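Local coordinates for protein amide synthase (Vibrio cholerae, PDB 1L5A) that probably forms amide bonds as a nonribosomal peptide synthetase condensation enzyme of the vibriobactin pathway in Vibrio cholerae, at residues 171-184 / 304-316. Numbering follows the deposited sequence.
Sequences YLTSHRYWQDKQFW and SLYLHGRYRIEQI
Phe183 and His308 lie flat on each other in an offset stack, ring centroids 3.6 Å apart and planes 5° from parallel. The phenyl face and a bond in the ring plane from ND1 to Ser304 O (2.9 Å), one turn back in helix 291-307, together fix the imidazole's rotation. Beside this pair the indole of Trp184 meets the same residue through its backbone: NE1 gives a nearly straight hydrogen bond to His308 O (2.9 Å); the oxygen lies in the indole plane, but NE1 comes from above the carbonyl plane. That oxygen also takes Tyr311 N, from the opposite face of its plane, closing the type I turn 308-311. CG of Trp184 stands anti to its carbonyl carbon (chi1 -69°), which turns one indole face to Ile316 CD1, a CH-pi contact, while CH2 abuts Leu305 CD2. Tyr311 leans against the helix, Lys181 CA over one ring face, and meets Tyr177 obliquely, planes at 49°; its hydroxyl, against Lys181 CB, is hydrogen-bonded to Asp319. At the Tyr171 end the extended Arg310 chain lies along the Tyr171 face, the two side chains running in opposite directions, CG 3.8 Å from the ring centroid; its guanidinium forms salt bridges with Glu167 and Glu168. Tyr171 OH donates to Asp180 OD2 (2.6 Å), and Arg176 NH1 forms a salt bridge with OD1 (3.0 Å), which also touches His308 CA and CD2. The contact thus seats the link between helices 291-307 and 313-319 against helices 175-189 and 161-172, with Trp184 and Leu305 reaching strand 277-282 through Leu279 and Leu281.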
# COMPACT_ATOMS: atom_id res chain seq x y z
N TYR A 171 -9.24 7.38 -2.35
CA TYR A 171 -8.66 6.85 -3.59
C TYR A 171 -8.71 7.88 -4.72
O TYR A 171 -7.75 8.00 -5.49
CB TYR A 171 -9.41 5.61 -4.06
CG TYR A 171 -9.14 5.31 -5.51
CD1 TYR A 171 -7.95 4.71 -5.90
CD2 TYR A 171 -10.06 5.69 -6.51
CE1 TYR A 171 -7.65 4.48 -7.24
CE2 TYR A 171 -9.78 5.48 -7.87
CZ TYR A 171 -8.56 4.87 -8.23
OH TYR A 171 -8.24 4.63 -9.55
N LEU A 172 -9.83 8.60 -4.82
CA LEU A 172 -9.99 9.60 -5.87
C LEU A 172 -9.01 10.76 -5.78
O LEU A 172 -8.81 11.48 -6.77
CB LEU A 172 -11.42 10.17 -5.84
CG LEU A 172 -12.49 9.21 -6.36
CD1 LEU A 172 -13.79 9.96 -6.34
CD2 LEU A 172 -12.15 8.70 -7.78
N THR A 173 -8.43 10.96 -4.60
CA THR A 173 -7.47 12.04 -4.39
C THR A 173 -6.06 11.49 -4.25
O THR A 173 -5.12 12.25 -4.09
CB THR A 173 -7.77 12.85 -3.12
OG1 THR A 173 -7.87 11.96 -2.00
CG2 THR A 173 -9.07 13.66 -3.28
N SER A 174 -5.91 10.18 -4.32
CA SER A 174 -4.61 9.55 -4.18
C SER A 174 -3.78 9.58 -5.46
O SER A 174 -4.31 9.82 -6.54
CB SER A 174 -4.78 8.09 -3.75
OG SER A 174 -5.02 7.26 -4.88
N HIS A 175 -2.49 9.33 -5.32
CA HIS A 175 -1.61 9.29 -6.49
C HIS A 175 -2.00 8.08 -7.36
O HIS A 175 -1.88 8.15 -8.59
CB HIS A 175 -0.13 9.17 -6.07
CG HIS A 175 0.45 10.43 -5.51
ND1 HIS A 175 1.48 11.12 -6.13
CD2 HIS A 175 0.16 11.14 -4.39
CE1 HIS A 175 1.79 12.19 -5.42
NE2 HIS A 175 1.00 12.22 -4.36
N ARG A 176 -2.46 7.00 -6.74
CA ARG A 176 -2.86 5.78 -7.46
C ARG A 176 -3.90 6.14 -8.53
O ARG A 176 -3.87 5.62 -9.64
CB ARG A 176 -3.45 4.75 -6.49
CG ARG A 176 -3.34 3.32 -6.96
CD ARG A 176 -4.35 2.44 -6.24
NE ARG A 176 -4.07 1.01 -6.37
CZ ARG A 176 -3.69 0.39 -7.50
NH1 ARG A 176 -3.53 1.06 -8.63
NH2 ARG A 176 -3.49 -0.93 -7.48
N TYR A 177 -4.82 7.02 -8.17
CA TYR A 177 -5.84 7.48 -9.10
C TYR A 177 -5.12 7.94 -10.37
O TYR A 177 -5.50 7.56 -11.49
CB TYR A 177 -6.60 8.66 -8.50
CG TYR A 177 -7.67 9.23 -9.38
CD1 TYR A 177 -8.89 8.56 -9.55
CD2 TYR A 177 -7.48 10.44 -10.05
CE1 TYR A 177 -9.89 9.08 -10.38
CE2 TYR A 177 -8.48 10.97 -10.88
CZ TYR A 177 -9.68 10.28 -11.04
OH TYR A 177 -10.68 10.80 -11.85
N TRP A 178 -4.09 8.75 -10.20
CA TRP A 178 -3.37 9.23 -11.36
C TRP A 178 -2.52 8.20 -12.07
O TRP A 178 -2.36 8.26 -13.29
CB TRP A 178 -2.60 10.50 -11.01
CG TRP A 178 -3.44 11.64 -11.47
CD1 TRP A 178 -3.71 11.98 -12.78
CD2 TRP A 178 -4.29 12.46 -10.66
NE1 TRP A 178 -4.68 12.96 -12.83
CE2 TRP A 178 -5.05 13.27 -11.55
CE3 TRP A 178 -4.48 12.59 -9.29
CZ2 TRP A 178 -5.99 14.19 -11.10
CZ3 TRP A 178 -5.41 13.50 -8.84
CH2 TRP A 178 -6.16 14.30 -9.74
N GLN A 179 -2.01 7.22 -11.33
CA GLN A 179 -1.26 6.17 -11.99
C GLN A 179 -2.26 5.38 -12.82
O GLN A 179 -1.95 4.94 -13.93
CB GLN A 179 -0.63 5.23 -10.98
CG GLN A 179 0.50 5.84 -10.19
CD GLN A 179 0.80 5.06 -8.93
OE1 GLN A 179 0.75 3.82 -8.91
NE2 GLN A 179 1.11 5.78 -7.85
N ASP A 180 -3.47 5.20 -12.29
CA ASP A 180 -4.48 4.45 -13.01
C ASP A 180 -4.85 5.16 -14.31
O ASP A 180 -4.80 4.56 -15.38
CB ASP A 180 -5.72 4.21 -12.12
CG ASP A 180 -5.48 3.13 -11.05
OD1 ASP A 180 -4.55 2.30 -11.22
OD2 ASP A 180 -6.23 3.10 -10.06
N LYS A 181 -5.21 6.44 -14.23
CA LYS A 181 -5.55 7.19 -15.43
C LYS A 181 -4.42 7.02 -16.44
O LYS A 181 -4.65 6.74 -17.62
CB LYS A 181 -5.72 8.67 -15.12
CG LYS A 181 -5.83 9.54 -16.34
CD LYS A 181 -6.23 10.94 -15.96
CE LYS A 181 -6.34 11.83 -17.17
NZ LYS A 181 -6.97 13.13 -16.80
N GLN A 182 -3.20 7.21 -15.96
CA GLN A 182 -2.00 7.07 -16.77
C GLN A 182 -2.03 5.74 -17.53
O GLN A 182 -1.92 5.70 -18.76
CB GLN A 182 -0.76 7.11 -15.87
CG GLN A 182 0.56 7.12 -16.61
CD GLN A 182 0.81 8.44 -17.33
OE1 GLN A 182 -0.10 9.01 -17.94
NE2 GLN A 182 2.05 8.93 -17.27
N PHE A 183 -2.23 4.66 -16.79
CA PHE A 183 -2.26 3.33 -17.36
C PHE A 183 -3.32 3.07 -18.43
O PHE A 183 -3.01 2.48 -19.47
CB PHE A 183 -2.39 2.29 -16.24
CG PHE A 183 -2.71 0.91 -16.73
CD1 PHE A 183 -1.70 0.02 -17.04
CD2 PHE A 183 -4.04 0.51 -16.91
CE1 PHE A 183 -1.99 -1.25 -17.53
CE2 PHE A 183 -4.35 -0.75 -17.40
CZ PHE A 183 -3.32 -1.64 -17.72
N TRP A 184 -4.57 3.47 -18.18
CA TRP A 184 -5.61 3.22 -19.17
C TRP A 184 -5.33 4.07 -20.39
O TRP A 184 -5.53 3.63 -21.51
CB TRP A 184 -7.03 3.50 -18.63
CG TRP A 184 -7.44 2.51 -17.60
CD1 TRP A 184 -7.41 2.69 -16.25
CD2 TRP A 184 -7.75 1.13 -17.82
NE1 TRP A 184 -7.67 1.50 -15.61
CE2 TRP A 184 -7.88 0.52 -16.54
CE3 TRP A 184 -7.92 0.33 -18.96
CZ2 TRP A 184 -8.17 -0.83 -16.38
CZ3 TRP A 184 -8.21 -1.03 -18.80
CH2 TRP A 184 -8.34 -1.59 -17.51
N SER A 304 -3.23 -7.16 -14.71
CA SER A 304 -2.92 -5.77 -14.89
C SER A 304 -4.22 -4.96 -14.90
O SER A 304 -4.26 -3.85 -14.39
CB SER A 304 -2.16 -5.60 -16.21
OG SER A 304 -1.89 -4.25 -16.46
N LEU A 305 -5.29 -5.52 -15.47
CA LEU A 305 -6.57 -4.81 -15.51
C LEU A 305 -7.10 -4.62 -14.09
O LEU A 305 -7.54 -3.54 -13.71
CB LEU A 305 -7.60 -5.57 -16.35
CG LEU A 305 -7.36 -5.78 -17.85
CD1 LEU A 305 -8.55 -6.52 -18.42
CD2 LEU A 305 -7.18 -4.45 -18.60
N TYR A 306 -7.04 -5.68 -13.29
CA TYR A 306 -7.51 -5.60 -11.91
C TYR A 306 -6.74 -4.55 -11.09
O TYR A 306 -7.33 -3.83 -10.30
CB TYR A 306 -7.40 -6.97 -11.24
CG TYR A 306 -8.17 -8.06 -11.93
CD1 TYR A 306 -7.82 -9.40 -11.74
CD2 TYR A 306 -9.28 -7.77 -12.73
CE1 TYR A 306 -8.58 -10.44 -12.31
CE2 TYR A 306 -10.05 -8.80 -13.30
CZ TYR A 306 -9.69 -10.13 -13.08
OH TYR A 306 -10.44 -11.14 -13.62
N LEU A 307 -5.42 -4.49 -11.27
CA LEU A 307 -4.61 -3.53 -10.52
C LEU A 307 -4.96 -2.06 -10.79
O LEU A 307 -4.82 -1.21 -9.91
CB LEU A 307 -3.12 -3.77 -10.80
CG LEU A 307 -2.61 -5.11 -10.23
CD1 LEU A 307 -1.33 -5.53 -10.93
CD2 LEU A 307 -2.39 -4.98 -8.72
N HIS A 308 -5.43 -1.76 -12.00
CA HIS A 308 -5.80 -0.39 -12.32
C HIS A 308 -7.32 -0.32 -12.42
O HIS A 308 -7.89 0.71 -12.80
CB HIS A 308 -5.15 0.05 -13.64
CG HIS A 308 -3.65 -0.08 -13.64
ND1 HIS A 308 -3.01 -1.26 -13.96
CD2 HIS A 308 -2.68 0.80 -13.29
CE1 HIS A 308 -1.70 -1.10 -13.81
NE2 HIS A 308 -1.48 0.14 -13.40
N GLY A 309 -7.96 -1.43 -12.04
CA GLY A 309 -9.40 -1.58 -12.10
C GLY A 309 -10.36 -0.69 -11.33
O GLY A 309 -11.56 -0.66 -11.63
N ARG A 310 -9.87 0.05 -10.34
CA ARG A 310 -10.73 0.90 -9.54
C ARG A 310 -11.02 2.20 -10.26
O ARG A 310 -11.88 2.99 -9.82
CB ARG A 310 -10.06 1.17 -8.18
CG ARG A 310 -10.89 1.93 -7.19
CD ARG A 310 -10.37 1.79 -5.78
NE ARG A 310 -11.35 2.28 -4.81
CZ ARG A 310 -11.38 1.91 -3.53
NH1 ARG A 310 -10.49 1.04 -3.06
NH2 ARG A 310 -12.31 2.39 -2.72
N TYR A 311 -10.31 2.43 -11.37
CA TYR A 311 -10.53 3.65 -12.17
C TYR A 311 -11.80 3.36 -12.99
O TYR A 311 -11.87 2.40 -13.76
CB TYR A 311 -9.31 3.92 -13.08
CG TYR A 311 -9.19 5.36 -13.57
CD1 TYR A 311 -8.78 6.38 -12.72
CD2 TYR A 311 -9.50 5.68 -14.89
CE1 TYR A 311 -8.68 7.70 -13.18
CE2 TYR A 311 -9.42 6.98 -15.36
CZ TYR A 311 -9.01 7.99 -14.50
OH TYR A 311 -8.96 9.29 -14.98
N ARG A 312 -12.82 4.17 -12.78
CA ARG A 312 -14.09 3.99 -13.47
C ARG A 312 -14.05 4.11 -15.00
O ARG A 312 -13.48 5.06 -15.56
CB ARG A 312 -15.10 4.99 -12.90
CG ARG A 312 -15.61 4.61 -11.51
CD ARG A 312 -16.92 3.90 -11.66
NE ARG A 312 -16.89 2.51 -11.23
CZ ARG A 312 -17.58 1.55 -11.84
NH1 ARG A 312 -18.33 1.83 -12.89
NH2 ARG A 312 -17.52 0.31 -11.38
N ILE A 313 -14.66 3.14 -15.66
CA ILE A 313 -14.71 3.13 -17.11
C ILE A 313 -15.44 4.39 -17.59
O ILE A 313 -15.14 4.92 -18.66
CB ILE A 313 -15.43 1.86 -17.64
CG1 ILE A 313 -15.33 1.80 -19.17
CG2 ILE A 313 -16.89 1.86 -17.20
CD1 ILE A 313 -13.97 1.40 -19.69
N GLU A 314 -16.40 4.87 -16.81
CA GLU A 314 -17.13 6.07 -17.19
C GLU A 314 -16.13 7.19 -17.27
O GLU A 314 -16.22 8.06 -18.14
CB GLU A 314 -18.21 6.43 -16.16
CG GLU A 314 -19.37 5.43 -16.04
CD GLU A 314 -19.03 4.21 -15.21
OE1 GLU A 314 -17.96 4.22 -14.55
OE2 GLU A 314 -19.83 3.24 -15.19
N GLN A 315 -15.18 7.17 -16.34
CA GLN A 315 -14.13 8.19 -16.27
C GLN A 315 -13.24 8.03 -17.50
O GLN A 315 -12.89 9.02 -18.14
CB GLN A 315 -13.29 8.02 -14.99
CG GLN A 315 -12.22 9.10 -14.82
CD GLN A 315 -12.86 10.46 -14.74
OE1 GLN A 315 -13.70 10.71 -13.87
NE2 GLN A 315 -12.48 11.35 -15.65
N ILE A 316 -12.88 6.79 -17.81
CA ILE A 316 -12.07 6.52 -18.99
C ILE A 316 -12.82 7.12 -20.20
O ILE A 316 -12.23 7.84 -20.99
CB ILE A 316 -11.85 5.01 -19.23
CG1 ILE A 316 -11.03 4.41 -18.08
CG2 ILE A 316 -11.13 4.79 -20.54
CD1 ILE A 316 -10.65 2.95 -18.30